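Local coordinates for hypothetical protein (Mus musculus, PDB 1VKB) that probably acts as a gamma-glutamylamine cyclotransferase, releasing 5-oxoproline from gamma-glutamyl amines, at residues 77-82 with 107-112; 20-25 with 88-93. All blocks are in the same frame, centred on the assembly; numbering follows the deposited sequence.

Contact 1. Residues 77-82 with 107-112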
# COMPACT_ATOMS: atom_id res chain seq x y z
N GLY A 77 -4.52 -4.71 4.97
CA GLY A 77 -4.18 -3.30 4.98
C GLY A 77 -5.35 -2.50 5.48
O GLY A 77 -6.27 -3.03 6.13
N GLU A 78 -5.27 -1.22 5.20
CA GLU A 78 -6.20 -0.27 5.73
C GLU A 78 -6.88 0.49 4.60
O GLU A 78 -6.26 0.88 3.62
CB GLU A 78 -5.50 0.70 6.67
CG GLU A 78 -4.98 0.02 7.93
CD GLU A 78 -4.11 0.90 8.76
OE1 GLU A 78 -3.68 1.99 8.30
OE2 GLU A 78 -3.86 0.47 9.87
N ILE A 79 -8.16 0.72 4.79
CA ILE A 79 -8.98 1.52 3.86
C ILE A 79 -9.12 2.95 4.35
O ILE A 79 -9.51 3.19 5.50
CB ILE A 79 -10.35 0.88 3.69
CG1 ILE A 79 -10.21 -0.60 3.26
CG2 ILE A 79 -11.19 1.67 2.72
CD1 ILE A 79 -11.50 -1.38 3.39
N TYR A 80 -8.82 3.90 3.45
CA TYR A 80 -9.03 5.33 3.72
C TYR A 80 -9.91 5.92 2.66
O TYR A 80 -9.91 5.47 1.53
CB TYR A 80 -7.69 6.11 3.69
CG TYR A 80 -6.83 5.78 4.87
CD1 TYR A 80 -6.11 4.59 4.90
CD2 TYR A 80 -6.72 6.64 5.95
CE1 TYR A 80 -5.33 4.25 5.98
CE2 TYR A 80 -5.96 6.30 7.06
CZ TYR A 80 -5.26 5.10 7.05
OH TYR A 80 -4.51 4.71 8.14
N GLU A 81 -10.64 6.96 3.02
CA GLU A 81 -11.29 7.80 2.03
C GLU A 81 -10.46 9.08 1.91
O GLU A 81 -10.24 9.75 2.94
CB GLU A 81 -12.75 8.08 2.41
CG GLU A 81 -13.49 8.75 1.28
CD GLU A 81 -14.98 8.92 1.52
OE1 GLU A 81 -15.37 9.28 2.64
OE2 GLU A 81 -15.75 8.73 0.56
N VAL A 82 -10.00 9.41 0.70
CA VAL A 82 -9.11 10.57 0.51
C VAL A 82 -9.71 11.54 -0.51
O VAL A 82 -10.56 11.16 -1.35
CB VAL A 82 -7.68 10.17 0.07
CG1 VAL A 82 -7.10 9.11 1.03
CG2 VAL A 82 -7.66 9.61 -1.32
N VAL A 107 -11.41 -5.01 -2.40
CA VAL A 107 -10.91 -5.23 -1.03
C VAL A 107 -12.05 -5.75 -0.16
O VAL A 107 -13.13 -5.18 -0.09
CB VAL A 107 -10.29 -3.95 -0.43
CG1 VAL A 107 -9.93 -4.13 1.03
CG2 VAL A 107 -9.07 -3.48 -1.27
N GLN A 108 -11.84 -6.92 0.40
CA GLN A 108 -12.76 -7.48 1.36
C GLN A 108 -12.65 -6.66 2.68
O GLN A 108 -11.54 -6.44 3.23
CB GLN A 108 -12.42 -8.95 1.60
CG GLN A 108 -13.31 -9.60 2.66
CD GLN A 108 -12.85 -10.99 3.06
OE1 GLN A 108 -11.71 -11.39 2.81
NE2 GLN A 108 -13.75 -11.74 3.69
N VAL A 109 -13.80 -6.22 3.19
CA VAL A 109 -13.85 -5.42 4.41
C VAL A 109 -13.78 -6.36 5.62
O VAL A 109 -14.62 -7.27 5.76
CB VAL A 109 -15.11 -4.59 4.45
CG1 VAL A 109 -15.26 -3.86 5.79
CG2 VAL A 109 -15.12 -3.62 3.26
N LEU A 110 -12.79 -6.17 6.46
CA LEU A 110 -12.66 -6.97 7.70
C LEU A 110 -13.20 -6.21 8.91
O LEU A 110 -13.74 -6.79 9.82
CB LEU A 110 -11.21 -7.32 7.92
CG LEU A 110 -10.59 -8.13 6.79
CD1 LEU A 110 -9.13 -8.38 7.13
CD2 LEU A 110 -11.34 -9.43 6.53
N GLU A 111 -13.09 -4.89 8.91
CA GLU A 111 -13.62 -4.03 9.96
C GLU A 111 -13.93 -2.70 9.33
O GLU A 111 -13.20 -2.24 8.45
CB GLU A 111 -12.60 -3.91 11.11
CG GLU A 111 -12.89 -2.81 12.14
CD GLU A 111 -12.21 -1.45 11.87
OE1 GLU A 111 -11.06 -1.40 11.39
OE2 GLU A 111 -12.81 -0.39 12.19
N TRP A 112 -15.04 -2.09 9.71
CA TRP A 112 -15.41 -0.79 9.19
C TRP A 112 -15.80 0.14 10.32
O TRP A 112 -16.60 -0.24 11.16
CB TRP A 112 -16.59 -0.92 8.23
CG TRP A 112 -16.87 0.33 7.43
CD1 TRP A 112 -17.83 1.28 7.67
CD2 TRP A 112 -16.19 0.76 6.23
NE1 TRP A 112 -17.78 2.25 6.71
CE2 TRP A 112 -16.79 1.95 5.81
CE3 TRP A 112 -15.14 0.23 5.46
CZ2 TRP A 112 -16.37 2.64 4.67
CZ3 TRP A 112 -14.75 0.91 4.32
CH2 TRP A 112 -15.36 2.09 3.93
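I79 reaches from strand 77-82 to touch V107, V109 and W112, and following it outward from CB accounts for the whole contact. At CB the chain forks. With CG1 beside the backbone N (chi1 -54°), CG2 is left anti to that N and ends 4.0 Å from CZ3 of W112, the methyl approaching the indole obliquely. The other branch starts at CG1, which lies 4.2 Å from CG1 of V107. CD1 then continues in an extended line and settles 3.9 Å from CG1 of V107 and 4.1 Å from CZ3 of W112. More loosely, CD1 of I79 also meets CG2 of V109, at 4.3 Å. I79 and V107 lie antiparallel alongside each other, whereas the W112 side chain stands roughly perpendicular to I79.

No hydrogen bond joins the two segments, because strand 40-48 runs between them in the curled sheet: I79 pairs through its backbone with R43 and G44 of that strand. L110 and E111 form a classic beta bulge opposite R45, and the chain turns a corner there, after which the W112 side chain comes back toward I79, its CZ3 end nearest. Trimming I79 to an alanine here would probably open a gap between the strands and leave CZ3 of W112 and CG1 of V107 without the methyls they pack on across this contact. V122 and C124 of strand 121-129 also pack on I79. E78 and Y80 point the other way, and there Y80 OH donates to E78 OE1 at 2.8 Å, arriving from above the carboxylate plane.

Contact 2. Residues 20-25 with 88-93; sequences GTLKRG and RFLDDF. With FMT (formic acid), chain C; FMT (formic acid), chain D.
The loop that follows the first strand, continuing from Y19 as a YGTL sequence, meets helix 84-93 through L22, whose two methyls touch L90 and F93. The methyls divide the work: CD1 of L22 lies 4.1 Å from CD2 of L90, a methyl-to-methyl contact, while CD2 of L22 comes obliquely to the ring of F93, 4.2 Å from CE2. F93 carries CG anti to its backbone N (chi1 -176°), which sends the ring out toward the loop, where it and L22 lie side by side, pointing opposite ways. V31 of the short helix 30-33 packs against both L22 and F93.

The loop itself is a type I beta turn from G20 to K23, closed by K23 N to G20 O at 3.2 Å. In relatives with the gamma-glutamyl cyclotransferase fold the YGxL loop after the first strand lines the substrate pocket, and this turn probably does the same. A formate, probably from the crystallisation liquor, sits on it, consistent with a carboxylate-binding pocket. Its O2 accepts a fairly straight bond from L22 N, 3.3 Å long with an angle of 160° at the hydrogen, and a weak, bent one from G20 N at 3.0 Å. A CB at G20 would probably come too close to that oxygen. CD1 of L22 borders the same O2, at 3.8 Å.

R24 takes up a second formate edge-on, the carbon of the acid lying in the guanidinium plane. NE of R24 donates to its O2 at 2.8 Å and NH2 of R24 to its O1 at 3.1 Å, the latter nearly straight at 170°, and this two-point grip would resist rotation of the acid.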
# COMPACT_ATOMS: atom_id res chain seq x y z
N GLY A 20 1.47 -0.86 3.12
CA GLY A 20 2.86 -0.73 3.45
C GLY A 20 3.17 0.33 4.45
O GLY A 20 2.62 0.40 5.57
N THR A 21 4.17 1.14 4.10
CA THR A 21 4.71 2.16 5.04
C THR A 21 3.70 3.25 5.35
O THR A 21 3.90 4.05 6.27
CB THR A 21 6.01 2.81 4.54
OG1 THR A 21 5.74 3.62 3.39
CG2 THR A 21 7.00 1.79 4.12
N LEU A 22 2.64 3.33 4.54
CA LEU A 22 1.55 4.29 4.74
C LEU A 22 0.52 3.95 5.81
O LEU A 22 -0.24 4.83 6.23
CB LEU A 22 0.84 4.63 3.42
CG LEU A 22 1.72 5.32 2.37
CD1 LEU A 22 0.98 5.37 1.04
CD2 LEU A 22 2.12 6.70 2.78
N LYS A 23 0.48 2.70 6.25
CA LYS A 23 -0.43 2.26 7.29
C LYS A 23 -0.19 2.95 8.63
O LYS A 23 0.94 3.35 8.96
CB LYS A 23 -0.31 0.76 7.53
CG LYS A 23 -0.78 -0.16 6.40
CD LYS A 23 -0.92 -1.64 6.88
CE LYS A 23 0.41 -2.22 7.38
NZ LYS A 23 0.24 -3.66 7.81
N ARG A 24 -1.25 3.01 9.45
CA ARG A 24 -1.12 3.43 10.85
C ARG A 24 0.01 2.67 11.49
O ARG A 24 0.16 1.47 11.30
CB ARG A 24 -2.40 3.17 11.63
CG ARG A 24 -3.50 4.17 11.33
CD ARG A 24 -4.75 3.94 12.11
NE ARG A 24 -5.62 5.12 12.04
CZ ARG A 24 -6.78 5.19 12.68
NH1 ARG A 24 -7.21 4.17 13.39
NH2 ARG A 24 -7.52 6.28 12.59
N GLY A 25 0.85 3.39 12.20
CA GLY A 25 1.93 2.75 12.91
C GLY A 25 3.12 2.37 12.09
O GLY A 25 4.08 1.78 12.63
N ARG A 88 -3.48 12.80 -5.52
CA ARG A 88 -2.37 13.24 -6.37
C ARG A 88 -1.04 13.35 -5.58
O ARG A 88 0.05 13.14 -6.13
CB ARG A 88 -2.69 14.57 -7.01
CG ARG A 88 -3.81 14.45 -8.02
CD ARG A 88 -4.24 15.75 -8.64
NE ARG A 88 -3.15 16.69 -8.91
CZ ARG A 88 -2.36 16.66 -9.98
NH1 ARG A 88 -2.50 15.74 -10.91
NH2 ARG A 88 -1.41 17.57 -10.10
N PHE A 89 -1.13 13.71 -4.32
CA PHE A 89 0.10 13.77 -3.46
C PHE A 89 0.70 12.36 -3.35
O PHE A 89 1.92 12.19 -3.51
CB PHE A 89 -0.15 14.35 -2.07
CG PHE A 89 0.99 14.07 -1.15
CD1 PHE A 89 2.13 14.84 -1.20
CD2 PHE A 89 0.98 12.95 -0.35
CE1 PHE A 89 3.24 14.53 -0.38
CE2 PHE A 89 2.06 12.63 0.44
CZ PHE A 89 3.18 13.43 0.41
N LEU A 90 -0.14 11.37 -3.06
CA LEU A 90 0.31 10.00 -2.91
C LEU A 90 0.88 9.45 -4.22
O LEU A 90 1.88 8.70 -4.20
CB LEU A 90 -0.78 9.11 -2.34
CG LEU A 90 -1.21 9.39 -0.90
CD1 LEU A 90 -2.39 8.56 -0.44
CD2 LEU A 90 -0.01 9.24 0.10
N ASP A 91 0.27 9.81 -5.35
CA ASP A 91 0.86 9.45 -6.68
C ASP A 91 2.28 9.94 -6.85
O ASP A 91 3.15 9.23 -7.38
CB ASP A 91 0.05 9.96 -7.87
CG ASP A 91 -1.26 9.27 -8.05
OD1 ASP A 91 -1.58 8.25 -7.37
OD2 ASP A 91 -2.08 9.71 -8.91
N ASP A 92 2.52 11.17 -6.41
CA ASP A 92 3.82 11.78 -6.47
C ASP A 92 4.73 11.13 -5.45
O ASP A 92 5.89 10.84 -5.77
CB ASP A 92 3.67 13.26 -6.17
CG ASP A 92 4.96 14.02 -6.21
OD1 ASP A 92 5.71 13.85 -7.17
OD2 ASP A 92 5.26 14.86 -5.33
N PHE A 93 4.22 10.93 -4.24
CA PHE A 93 5.00 10.27 -3.15
C PHE A 93 5.53 8.88 -3.58
O PHE A 93 6.69 8.51 -3.33
CB PHE A 93 4.13 10.13 -1.91
CG PHE A 93 4.89 9.56 -0.73
CD1 PHE A 93 5.77 10.38 0.00
CD2 PHE A 93 4.81 8.22 -0.42
CE1 PHE A 93 6.51 9.86 1.03
CE2 PHE A 93 5.55 7.68 0.63
CZ PHE A 93 6.41 8.52 1.34
C FMT C . 1.37 1.49 0.67
O1 FMT C . 0.27 0.92 0.47
O2 FMT C . 1.92 1.78 1.77
C FMT D . -5.14 8.19 10.39
O1 FMT D . -6.30 8.45 10.69
O2 FMT D . -4.43 7.51 11.11

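How the contacts relate
The centres of the two contacts lie about 15 Å apart, yet strand 77-82 touches loop 20-25 directly. E78 OE1, already bonded within contact 1's strand, lies 2.9 Å from R24 N, a probable hydrogen bond that ties the loop to the strand just past its turn. Y80 OH packs 3.4 Å from CG of R24, and CA of G77 lies 4.1 Å from CD of K23. Contact 1 thus occupies the face of the sheet turned away from the formate-bearing loop. Helix 84-93 joins strands 76-82 and 101-109 in sequence, and the side chain of its F93 has a further formate close by.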